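Local coordinates for protein beta-d-glucoside glucohydrolase (Hypocrea jecorina, PDB 3ZZ1) that probably hydrolyses terminal, non-reducing beta-D-glucosyl residues with release of beta-D-glucose, as a secreted family 3 glycoside hydrolase of cellulose breakdown, at residues T221-V233 against T599-F611. Residues are numbered along the deposited sequence; the frame is centred on the assembly and turned at random.
Sequences TVLKDQLGFPGYV and TGAVVPGGPSDLF
Leu-227 O, in the turn between helix 216-226 and strand 232-235, accepts a hydrogen bond from Gly-605 N at 2.7 Å, the donor tilted 24° from the carbonyl plane. Gly-605 sits in the type II turn Val-603 to Gly-606, whose own bond from Gly-606 N to Val-603 O closes the turn and helps fix the direction of the donor. Around this bond backbone lies on backbone: Gly-606 CA gives a CA-H...O contact to Gln-226 O (3.3 Å), and Pro-604 CA makes another to Gly-228 O (3.4 Å). Glycine suits this tight part, because a CB on Gly-228, which has positive phi, would run into Val-603 O and Val-602 CG1. The buried Leu-227 side chain starts away from the hairpin and packs on Thr-186 of helix 178-194.

The looser side has methyl against backbone: partly exposed Val-602 sends CG1, anti to its backbone N (chi1 171°), to Asp-225 O at 3.4 Å and Gly-228 CA at 3.7 Å. Separately, buried Pro-230 and partly exposed Pro-604 cross at about a right angle, a small apolar touch through their CG atoms at 3.8 Å. The contact thus docks a beta hairpin, strands 602-603 and 606-607 closed by a two-residue type II turn, on the helix-to-strand connection of the family 3 N-terminal TIM-barrel-like domain.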
loop_
_atom_site.group_PDB
_atom_site.type_symbol
_atom_site.label_atom_id
_atom_site.label_comp_id
_atom_site.label_asym_id
_atom_site.label_seq_id
_atom_site.Cartn_x
_atom_site.Cartn_y
_atom_site.Cartn_z
ATOM N N THR A 221 -14.075 0.798 20.512
ATOM C CA THR A 221 -14.922 1.940 20.186
ATOM C C THR A 221 -14.791 2.342 18.719
ATOM O O THR A 221 -15.794 2.408 18.013
ATOM C CB THR A 221 -14.664 3.138 21.130
ATOM O OG1 THR A 221 -14.909 2.731 22.478
ATOM C CG2 THR A 221 -15.583 4.306 20.796
ATOM N N VAL A 222 -13.567 2.580 18.253
ATOM C CA VAL A 222 -13.370 3.022 16.870
ATOM C C VAL A 222 -13.606 1.910 15.840
ATOM O O VAL A 222 -14.544 1.989 15.052
ATOM C CB VAL A 222 -11.988 3.685 16.648
ATOM C CG1 VAL A 222 -11.869 4.205 15.218
ATOM C CG2 VAL A 222 -11.776 4.823 17.636
ATOM N N LEU A 223 -12.761 0.883 15.849
ATOM C CA LEU A 223 -12.826 -0.162 14.826
ATOM C C LEU A 223 -14.139 -0.935 14.866
ATOM O O LEU A 223 -14.808 -1.087 13.849
ATOM C CB LEU A 223 -11.626 -1.120 14.926
ATOM C CG LEU A 223 -11.512 -2.307 13.953
ATOM C CD1 LEU A 223 -11.546 -1.876 12.491
ATOM C CD2 LEU A 223 -10.239 -3.099 14.234
ATOM N N LYS A 224 -14.512 -1.405 16.050
ATOM C CA LYS A 224 -15.643 -2.313 16.164
ATOM C C LYS A 224 -16.993 -1.614 16.297
ATOM O O LYS A 224 -17.976 -2.060 15.707
ATOM C CB LYS A 224 -15.419 -3.323 17.298
ATOM C CG LYS A 224 -14.385 -4.387 16.950
ATOM C CD LYS A 224 -14.180 -5.385 18.077
ATOM C CE LYS A 224 -13.141 -6.427 17.688
ATOM N NZ LYS A 224 -12.995 -7.488 18.719
ATOM N N ASP A 225 -17.038 -0.530 17.069
ATOM C CA ASP A 225 -18.298 0.156 17.346
ATOM C C ASP A 225 -18.600 1.284 16.354
ATOM O O ASP A 225 -19.725 1.406 15.872
ATOM C CB ASP A 225 -18.334 0.672 18.792
ATOM C CG ASP A 225 -18.388 -0.453 19.819
ATOM O OD1 ASP A 225 -18.554 -1.624 19.427
ATOM O OD2 ASP A 225 -18.271 -0.163 21.024
ATOM N N GLN A 226 -17.598 2.100 16.050
ATOM C CA GLN A 226 -17.797 3.230 15.151
ATOM C C GLN A 226 -17.706 2.830 13.680
ATOM O O GLN A 226 -18.512 3.286 12.870
ATOM C CB GLN A 226 -16.839 4.370 15.489
ATOM C CG GLN A 226 -17.258 5.129 16.743
ATOM C CD GLN A 226 -16.224 6.126 17.219
ATOM O OE1 GLN A 226 -16.504 6.950 18.091
ATOM N NE2 GLN A 226 -15.026 6.061 16.655
ATOM N N LEU A 227 -16.739 1.975 13.342
ATOM C CA LEU A 227 -16.602 1.469 11.969
ATOM C C LEU A 227 -17.442 0.218 11.710
ATOM O O LEU A 227 -17.508 -0.264 10.577
ATOM C CB LEU A 227 -15.130 1.208 11.609
ATOM C CG LEU A 227 -14.113 2.355 11.609
ATOM C CD1 LEU A 227 -12.802 1.884 11.002
ATOM C CD2 LEU A 227 -14.641 3.556 10.851
ATOM N N GLY A 228 -18.076 -0.307 12.758
ATOM C CA GLY A 228 -18.957 -1.471 12.642
ATOM C C GLY A 228 -18.301 -2.729 12.099
ATOM O O GLY A 228 -18.928 -3.485 11.369
ATOM N N PHE A 229 -17.039 -2.943 12.459
ATOM C CA PHE A 229 -16.260 -4.105 12.019
ATOM C C PHE A 229 -16.766 -5.391 12.683
ATOM O O PHE A 229 -16.731 -5.509 13.910
ATOM C CB PHE A 229 -14.772 -3.878 12.334
ATOM C CG PHE A 229 -13.867 -5.011 11.930
ATOM C CD1 PHE A 229 -13.853 -5.489 10.618
ATOM C CD2 PHE A 229 -12.993 -5.574 12.858
ATOM C CE1 PHE A 229 -13.001 -6.523 10.251
ATOM C CE2 PHE A 229 -12.139 -6.604 12.496
ATOM C CZ PHE A 229 -12.143 -7.078 11.192
ATOM N N PRO A 230 -17.255 -6.349 11.875
ATOM C CA PRO A 230 -17.772 -7.597 12.437
ATOM C C PRO A 230 -16.737 -8.723 12.501
ATOM O O PRO A 230 -17.023 -9.777 13.069
ATOM C CB PRO A 230 -18.908 -7.973 11.468
ATOM C CG PRO A 230 -18.942 -6.849 10.408
ATOM C CD PRO A 230 -17.584 -6.241 10.447
ATOM N N GLY A 231 -15.553 -8.500 11.926
ATOM C CA GLY A 231 -14.489 -9.515 11.906
ATOM C C GLY A 231 -13.600 -9.522 13.139
ATOM O O GLY A 231 -13.955 -8.951 14.173
ATOM N N TYR A 232 -12.431 -10.152 13.024
ATOM C CA TYR A 232 -11.555 -10.351 14.182
ATOM C C TYR A 232 -10.240 -9.582 14.128
ATOM O O TYR A 232 -9.669 -9.368 13.052
ATOM C CB TYR A 232 -11.293 -11.845 14.430
ATOM C CG TYR A 232 -10.525 -12.569 13.335
ATOM C CD1 TYR A 232 -11.187 -13.094 12.224
ATOM C CD2 TYR A 232 -9.143 -12.750 13.424
ATOM C CE1 TYR A 232 -10.492 -13.764 11.220
ATOM C CE2 TYR A 232 -8.435 -13.422 12.421
ATOM C CZ TYR A 232 -9.121 -13.932 11.325
ATOM O OH TYR A 232 -8.440 -14.594 10.329
ATOM N N VAL A 233 -9.770 -9.181 15.310
ATOM C CA VAL A 233 -8.496 -8.493 15.466
ATOM C C VAL A 233 -7.424 -9.478 15.918
ATOM O O VAL A 233 -7.552 -10.120 16.971
ATOM C CB VAL A 233 -8.582 -7.338 16.501
ATOM C CG1 VAL A 233 -7.223 -6.657 16.667
ATOM C CG2 VAL A 233 -9.662 -6.324 16.105
ATOM N N THR A 599 -26.385 10.039 9.406
ATOM C CA THR A 599 -27.567 9.629 10.182
ATOM C C THR A 599 -27.928 8.139 10.112
ATOM O O THR A 599 -28.747 7.666 10.906
ATOM C CB THR A 599 -28.819 10.453 9.809
ATOM O OG1 THR A 599 -29.071 10.325 8.410
ATOM C CG2 THR A 599 -28.631 11.932 10.157
ATOM N N GLY A 600 -27.326 7.406 9.175
ATOM C CA GLY A 600 -27.620 5.978 9.018
ATOM C C GLY A 600 -27.139 5.160 10.204
ATOM O O GLY A 600 -26.234 5.580 10.920
ATOM N N ALA A 601 -27.755 3.996 10.422
ATOM C CA ALA A 601 -27.331 3.095 11.495
ATOM C C ALA A 601 -25.951 2.556 11.156
ATOM O O ALA A 601 -25.626 2.394 9.981
ATOM C CB ALA A 601 -28.321 1.959 11.665
ATOM N N VAL A 602 -25.138 2.300 12.180
ATOM C CA VAL A 602 -23.770 1.823 11.971
ATOM C C VAL A 602 -23.770 0.425 11.344
ATOM O O VAL A 602 -24.328 -0.522 11.900
ATOM C CB VAL A 602 -22.923 1.846 13.278
ATOM C CG1 VAL A 602 -21.582 1.130 13.080
ATOM C CG2 VAL A 602 -22.682 3.269 13.740
ATOM N N VAL A 603 -23.169 0.338 10.162
ATOM C CA VAL A 603 -22.912 -0.921 9.473
ATOM C C VAL A 603 -21.388 -0.987 9.237
ATOM O O VAL A 603 -20.667 -0.092 9.685
ATOM C CB VAL A 603 -23.703 -1.024 8.139
ATOM C CG1 VAL A 603 -25.216 -0.988 8.389
ATOM C CG2 VAL A 603 -23.285 0.075 7.165
ATOM N N PRO A 604 -20.885 -2.048 8.574
ATOM C CA PRO A 604 -19.452 -2.044 8.286
ATOM C C PRO A 604 -19.051 -0.829 7.450
ATOM O O PRO A 604 -19.618 -0.591 6.383
ATOM C CB PRO A 604 -19.251 -3.347 7.509
ATOM C CG PRO A 604 -20.293 -4.248 8.056
ATOM C CD PRO A 604 -21.492 -3.359 8.272
ATOM N N GLY A 605 -18.094 -0.060 7.965
ATOM C CA GLY A 605 -17.658 1.182 7.341
ATOM C C GLY A 605 -18.074 2.401 8.146
ATOM O O GLY A 605 -17.480 3.472 8.023
ATOM N N GLY A 606 -19.094 2.230 8.980
ATOM C CA GLY A 606 -19.653 3.323 9.763
ATOM C C GLY A 606 -21.125 3.495 9.441
ATOM O O GLY A 606 -21.715 2.634 8.784
ATOM N N PRO A 607 -21.738 4.598 9.913
ATOM C CA PRO A 607 -23.110 4.919 9.527
ATOM C C PRO A 607 -23.362 4.636 8.047
ATOM O O PRO A 607 -22.555 5.006 7.190
ATOM C CB PRO A 607 -23.208 6.410 9.840
ATOM C CG PRO A 607 -22.365 6.549 11.076
ATOM C CD PRO A 607 -21.248 5.514 10.960
ATOM N N SER A 608 -24.475 3.967 7.771
ATOM C CA SER A 608 -24.767 3.405 6.450
ATOM C C SER A 608 -24.742 4.401 5.288
ATOM O O SER A 608 -24.542 3.999 4.142
ATOM C CB SER A 608 -26.108 2.670 6.479
ATOM O OG SER A 608 -27.164 3.571 6.757
ATOM N N ASP A 609 -24.939 5.687 5.579
ATOM C CA ASP A 609 -24.948 6.714 4.530
ATOM C C ASP A 609 -23.551 7.174 4.095
ATOM O O ASP A 609 -23.399 7.755 3.023
ATOM C CB ASP A 609 -25.858 7.911 4.892
ATOM C CG ASP A 609 -25.615 8.461 6.303
ATOM O OD1 ASP A 609 -25.161 7.712 7.200
ATOM O OD2 ASP A 609 -25.907 9.659 6.520
ATOM N N LEU A 610 -22.541 6.890 4.916
ATOM C CA LEU A 610 -21.187 7.411 4.697
ATOM C C LEU A 610 -20.500 6.977 3.405
ATOM O O LEU A 610 -19.753 7.757 2.818
ATOM C CB LEU A 610 -20.279 7.126 5.898
ATOM C CG LEU A 610 -20.431 8.095 7.070
ATOM C CD1 LEU A 610 -19.704 7.575 8.302
ATOM C CD2 LEU A 610 -19.938 9.497 6.694
ATOM N N PHE A 611 -20.753 5.749 2.964
ATOM C CA PHE A 611 -20.158 5.246 1.727
ATOM C C PHE A 611 -21.124 5.342 0.543
ATOM O O PHE A 611 -20.792 4.926 -0.573
ATOM C CB PHE A 611 -19.640 3.813 1.904
ATOM C CG PHE A 611 -18.325 3.729 2.635
ATOM C CD1 PHE A 611 -18.279 3.790 4.026
ATOM C CD2 PHE A 611 -17.134 3.582 1.930
ATOM C CE1 PHE A 611 -17.069 3.715 4.704
ATOM C CE2 PHE A 611 -15.917 3.510 2.598
ATOM C CZ PHE A 611 -15.884 3.572 3.990
#